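Local atomic coordinates of probable Thioesterase (Bartonella henselae, PDB entry 3HM0), a protein that probably hydrolyses thioesters, as a member of the thioesterase superfamily, although its substrate is not established. Residues L120-L132 with L138-E150. Numbering follows the deposited sequence.
Sequences LQGARFFMEQYIL and LVTAKVEIALINE
Glu-144 reaches across to two side chains of the neighbouring strand, Phe-126 and Arg-124, and can be followed atom by atom. Its CB lies 4.0 Å from CE2 of Phe-126. With CG anti to the backbone N (chi1 -166°) and the chain extended beyond, CG comes to rest over one face of that ring, 3.4 Å from CE2. CD remains alongside the ring, the carboxylate plane turned 45° from it. The carboxylate oxygens then part company: OE1 stays near Phe-126 CE2, whereas OE2 takes the salt bridge from Arg-124, accepting from NE at 2.7 Å nearly along its own C-O axis, plus a weaker bond from NH2. Arg-124 bends at chi2 and chi3 to bring this edge of its guanidinium to the acid.

The side chains on the other face, towards helix 58-72, are mostly apolar. Ile-145 sets CB over the Phe-125 ring, 3.8 Å from its centroid and 21° off the normal, a CH-pi contact. Gln-129 is the polar exception, its amide held by Thr-115, Arg-67 and the carbonyl of Phe-63.

Paired backbone bonds at Phe-125/Ile-145, Met-127/Val-143 and Gln-129/Ala-141 fix the register of the hairpin formed by strands 124-133 and 136-149, which run antiparallel. Near the turn, Leu-138 N and, weakly, Val-139 N both donate to Ile-131 O, a classic beta bulge. The curved antiparallel sheet against helix 58-72 is consistent with the hotdog fold of this superfamily.

Chemically, the hairpin is two-sided: ion pairing and ring contact share one carboxylate on the Glu-144 face, where the arginine probably stabilises its ionised form, while hydrocarbon and an amide hydrogen-bonded at both its N and its O face the helix.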
# COMPACT_ATOMS: atom_id res chain seq x y z
N LEU A 120 22.95 -12.72 -15.29
CA LEU A 120 23.61 -12.83 -13.99
C LEU A 120 24.93 -12.07 -14.08
O LEU A 120 25.46 -11.90 -15.17
CB LEU A 120 23.89 -14.30 -13.67
CG LEU A 120 24.02 -14.78 -12.22
CD1 LEU A 120 22.78 -14.46 -11.40
CD2 LEU A 120 24.29 -16.29 -12.17
N GLN A 121 25.45 -11.61 -12.94
CA GLN A 121 26.72 -10.85 -12.91
C GLN A 121 27.43 -10.92 -11.57
O GLN A 121 28.26 -10.05 -11.27
CB GLN A 121 26.51 -9.38 -13.28
CG GLN A 121 26.78 -8.99 -14.74
CD GLN A 121 26.57 -7.50 -15.00
OE1 GLN A 121 26.55 -6.68 -14.07
NE2 GLN A 121 26.41 -7.14 -16.27
N GLY A 122 27.10 -11.91 -10.75
CA GLY A 122 27.82 -12.15 -9.49
C GLY A 122 27.58 -11.17 -8.34
O GLY A 122 27.83 -11.53 -7.18
N ALA A 123 27.11 -9.95 -8.65
CA ALA A 123 26.61 -8.99 -7.64
C ALA A 123 25.30 -8.26 -8.04
O ALA A 123 24.67 -7.61 -7.21
CB ALA A 123 27.70 -8.01 -7.26
N ARG A 124 24.92 -8.37 -9.32
CA ARG A 124 23.67 -7.81 -9.88
C ARG A 124 23.05 -8.93 -10.69
O ARG A 124 23.76 -9.73 -11.29
CB ARG A 124 23.91 -6.65 -10.88
CG ARG A 124 25.04 -5.67 -10.60
CD ARG A 124 24.68 -4.66 -9.53
NE ARG A 124 24.11 -3.43 -10.08
CZ ARG A 124 24.08 -2.25 -9.43
NH1 ARG A 124 24.59 -2.14 -8.21
NH2 ARG A 124 23.54 -1.18 -10.01
N PHE A 125 21.72 -8.98 -10.76
CA PHE A 125 21.08 -9.80 -11.80
C PHE A 125 19.86 -9.10 -12.42
O PHE A 125 19.33 -8.15 -11.85
CB PHE A 125 20.76 -11.22 -11.30
CG PHE A 125 19.71 -11.27 -10.24
CD1 PHE A 125 20.04 -11.10 -8.90
CD2 PHE A 125 18.37 -11.48 -10.58
CE1 PHE A 125 19.07 -11.13 -7.92
CE2 PHE A 125 17.38 -11.52 -9.59
CZ PHE A 125 17.72 -11.34 -8.27
N PHE A 126 19.46 -9.56 -13.60
CA PHE A 126 18.52 -8.84 -14.45
C PHE A 126 17.31 -9.70 -14.81
O PHE A 126 17.44 -10.82 -15.32
CB PHE A 126 19.23 -8.34 -15.72
CG PHE A 126 20.33 -7.34 -15.47
CD1 PHE A 126 21.58 -7.75 -15.01
CD2 PHE A 126 20.11 -5.98 -15.69
CE1 PHE A 126 22.61 -6.80 -14.76
CE2 PHE A 126 21.13 -5.03 -15.46
CZ PHE A 126 22.37 -5.43 -15.00
N MET A 127 16.11 -9.17 -14.54
CA MET A 127 14.89 -9.91 -14.79
C MET A 127 13.98 -9.28 -15.84
O MET A 127 13.89 -8.04 -15.96
CB MET A 127 14.14 -10.17 -13.48
CG MET A 127 14.50 -11.47 -12.79
SD MET A 127 13.90 -11.53 -11.09
CE MET A 127 13.80 -13.28 -10.76
N GLU A 128 13.30 -10.13 -16.60
CA GLU A 128 12.29 -9.70 -17.54
C GLU A 128 10.97 -10.24 -17.05
O GLU A 128 10.78 -11.46 -16.99
CB GLU A 128 12.54 -10.25 -18.95
CG GLU A 128 13.55 -9.48 -19.78
CD GLU A 128 13.92 -10.20 -21.10
OE1 GLU A 128 13.18 -11.13 -21.53
OE2 GLU A 128 14.97 -9.83 -21.70
N GLN A 129 10.04 -9.34 -16.71
CA GLN A 129 8.75 -9.76 -16.16
C GLN A 129 7.62 -9.29 -17.04
O GLN A 129 7.72 -8.22 -17.63
CB GLN A 129 8.58 -9.26 -14.73
CG GLN A 129 9.67 -9.74 -13.80
CD GLN A 129 9.29 -9.57 -12.35
OE1 GLN A 129 9.66 -8.57 -11.72
NE2 GLN A 129 8.54 -10.55 -11.81
N TYR A 130 6.56 -10.09 -17.11
CA TYR A 130 5.37 -9.77 -17.90
C TYR A 130 4.08 -10.02 -17.10
O TYR A 130 3.99 -10.95 -16.28
CB TYR A 130 5.36 -10.59 -19.21
CG TYR A 130 6.56 -10.35 -20.11
CD1 TYR A 130 6.59 -9.27 -21.00
CD2 TYR A 130 7.68 -11.18 -20.05
CE1 TYR A 130 7.70 -9.04 -21.80
CE2 TYR A 130 8.80 -10.95 -20.85
CZ TYR A 130 8.81 -9.88 -21.73
OH TYR A 130 9.92 -9.65 -22.53
N ILE A 131 3.06 -9.20 -17.36
CA ILE A 131 1.76 -9.42 -16.76
C ILE A 131 0.69 -9.51 -17.84
O ILE A 131 0.46 -8.56 -18.58
CB ILE A 131 1.40 -8.36 -15.68
CG1 ILE A 131 2.35 -8.50 -14.48
CG2 ILE A 131 -0.06 -8.53 -15.23
CD1 ILE A 131 2.25 -7.44 -13.44
N LEU A 132 0.05 -10.68 -17.92
CA LEU A 132 -1.03 -10.89 -18.88
C LEU A 132 -2.33 -11.20 -18.17
O LEU A 132 -2.34 -11.73 -17.04
CB LEU A 132 -0.72 -12.07 -19.82
CG LEU A 132 0.58 -12.00 -20.61
CD1 LEU A 132 1.70 -12.55 -19.78
CD2 LEU A 132 0.42 -12.76 -21.93
N LEU A 138 -0.53 -6.92 -20.64
CA LEU A 138 -0.94 -5.68 -19.97
C LEU A 138 0.25 -4.77 -19.63
O LEU A 138 0.27 -3.59 -20.00
CB LEU A 138 -1.80 -5.96 -18.73
CG LEU A 138 -2.94 -6.99 -18.88
CD1 LEU A 138 -3.40 -7.53 -17.54
CD2 LEU A 138 -4.11 -6.46 -19.68
N VAL A 139 1.24 -5.34 -18.95
CA VAL A 139 2.34 -4.57 -18.42
C VAL A 139 3.59 -5.41 -18.61
O VAL A 139 3.53 -6.63 -18.52
CB VAL A 139 2.13 -4.27 -16.90
CG1 VAL A 139 3.31 -3.47 -16.34
CG2 VAL A 139 0.83 -3.53 -16.64
N THR A 140 4.73 -4.77 -18.88
CA THR A 140 6.00 -5.50 -19.07
C THR A 140 7.09 -4.76 -18.31
O THR A 140 7.01 -3.54 -18.18
CB THR A 140 6.47 -5.52 -20.54
OG1 THR A 140 6.83 -4.19 -20.92
CG2 THR A 140 5.41 -6.07 -21.48
N ALA A 141 8.12 -5.46 -17.85
CA ALA A 141 9.16 -4.78 -17.07
C ALA A 141 10.56 -5.40 -17.15
O ALA A 141 10.71 -6.64 -17.25
CB ALA A 141 8.71 -4.64 -15.61
N LYS A 142 11.57 -4.53 -17.11
CA LYS A 142 12.96 -4.94 -16.98
C LYS A 142 13.44 -4.45 -15.64
O LYS A 142 13.30 -3.28 -15.30
CB LYS A 142 13.83 -4.37 -18.11
CG LYS A 142 13.90 -5.22 -19.40
CD LYS A 142 12.75 -4.90 -20.37
CE LYS A 142 12.35 -6.13 -21.24
NZ LYS A 142 10.86 -6.17 -21.57
N VAL A 143 13.99 -5.37 -14.86
CA VAL A 143 14.32 -5.05 -13.48
C VAL A 143 15.76 -5.43 -13.24
O VAL A 143 16.21 -6.50 -13.65
CB VAL A 143 13.43 -5.84 -12.51
CG1 VAL A 143 13.43 -5.16 -11.19
CG2 VAL A 143 11.99 -5.92 -13.03
N GLU A 144 16.48 -4.55 -12.56
CA GLU A 144 17.82 -4.85 -12.08
C GLU A 144 17.84 -5.00 -10.55
O GLU A 144 17.46 -4.09 -9.81
CB GLU A 144 18.79 -3.74 -12.50
CG GLU A 144 20.26 -4.10 -12.34
CD GLU A 144 21.19 -2.93 -12.58
OE1 GLU A 144 21.07 -2.26 -13.64
OE2 GLU A 144 22.05 -2.70 -11.69
N ILE A 145 18.34 -6.14 -10.07
CA ILE A 145 18.35 -6.47 -8.65
C ILE A 145 19.75 -6.65 -8.10
O ILE A 145 20.53 -7.43 -8.64
CB ILE A 145 17.59 -7.80 -8.40
CG1 ILE A 145 16.31 -7.89 -9.25
CG2 ILE A 145 17.34 -8.02 -6.93
CD1 ILE A 145 15.10 -7.17 -8.69
N ALA A 146 20.08 -5.94 -7.04
CA ALA A 146 21.32 -6.14 -6.29
C ALA A 146 21.05 -6.80 -4.93
O ALA A 146 19.88 -6.91 -4.48
CB ALA A 146 22.04 -4.82 -6.08
N LEU A 147 22.13 -7.20 -4.25
CA LEU A 147 22.07 -7.88 -2.96
C LEU A 147 22.84 -7.06 -1.94
O LEU A 147 24.02 -6.79 -2.14
CB LEU A 147 22.68 -9.29 -3.08
CG LEU A 147 22.59 -10.18 -1.83
CD1 LEU A 147 21.14 -10.41 -1.43
CD2 LEU A 147 23.32 -11.53 -2.00
N ILE A 148 22.20 -6.64 -0.85
CA ILE A 148 22.90 -5.80 0.12
C ILE A 148 22.73 -6.27 1.54
O ILE A 148 21.78 -7.00 1.85
CB ILE A 148 22.45 -4.32 0.05
CG1 ILE A 148 20.98 -4.17 0.46
CG2 ILE A 148 22.72 -3.72 -1.31
CD1 ILE A 148 20.59 -2.75 0.85
N ASN A 149 23.64 -5.84 2.41
CA ASN A 149 23.55 -6.16 3.83
C ASN A 149 22.84 -5.08 4.64
O ASN A 149 22.48 -4.03 4.11
CB ASN A 149 24.92 -6.50 4.40
CG ASN A 149 25.81 -5.27 4.59
OD1 ASN A 149 25.45 -4.15 4.21
ND2 ASN A 149 26.97 -5.49 5.19
N GLU A 150 22.65 -5.35 5.93
CA GLU A 150 21.88 -4.48 6.84
C GLU A 150 22.36 -3.02 6.81
O GLU A 150 21.60 -2.10 7.16
CB GLU A 150 22.04 -5.04 8.25
CG GLU A 150 20.81 -5.09 9.12
CD GLU A 150 21.18 -5.62 10.50
OE1 GLU A 150 22.09 -6.48 10.58
OE2 GLU A 150 20.58 -5.16 11.51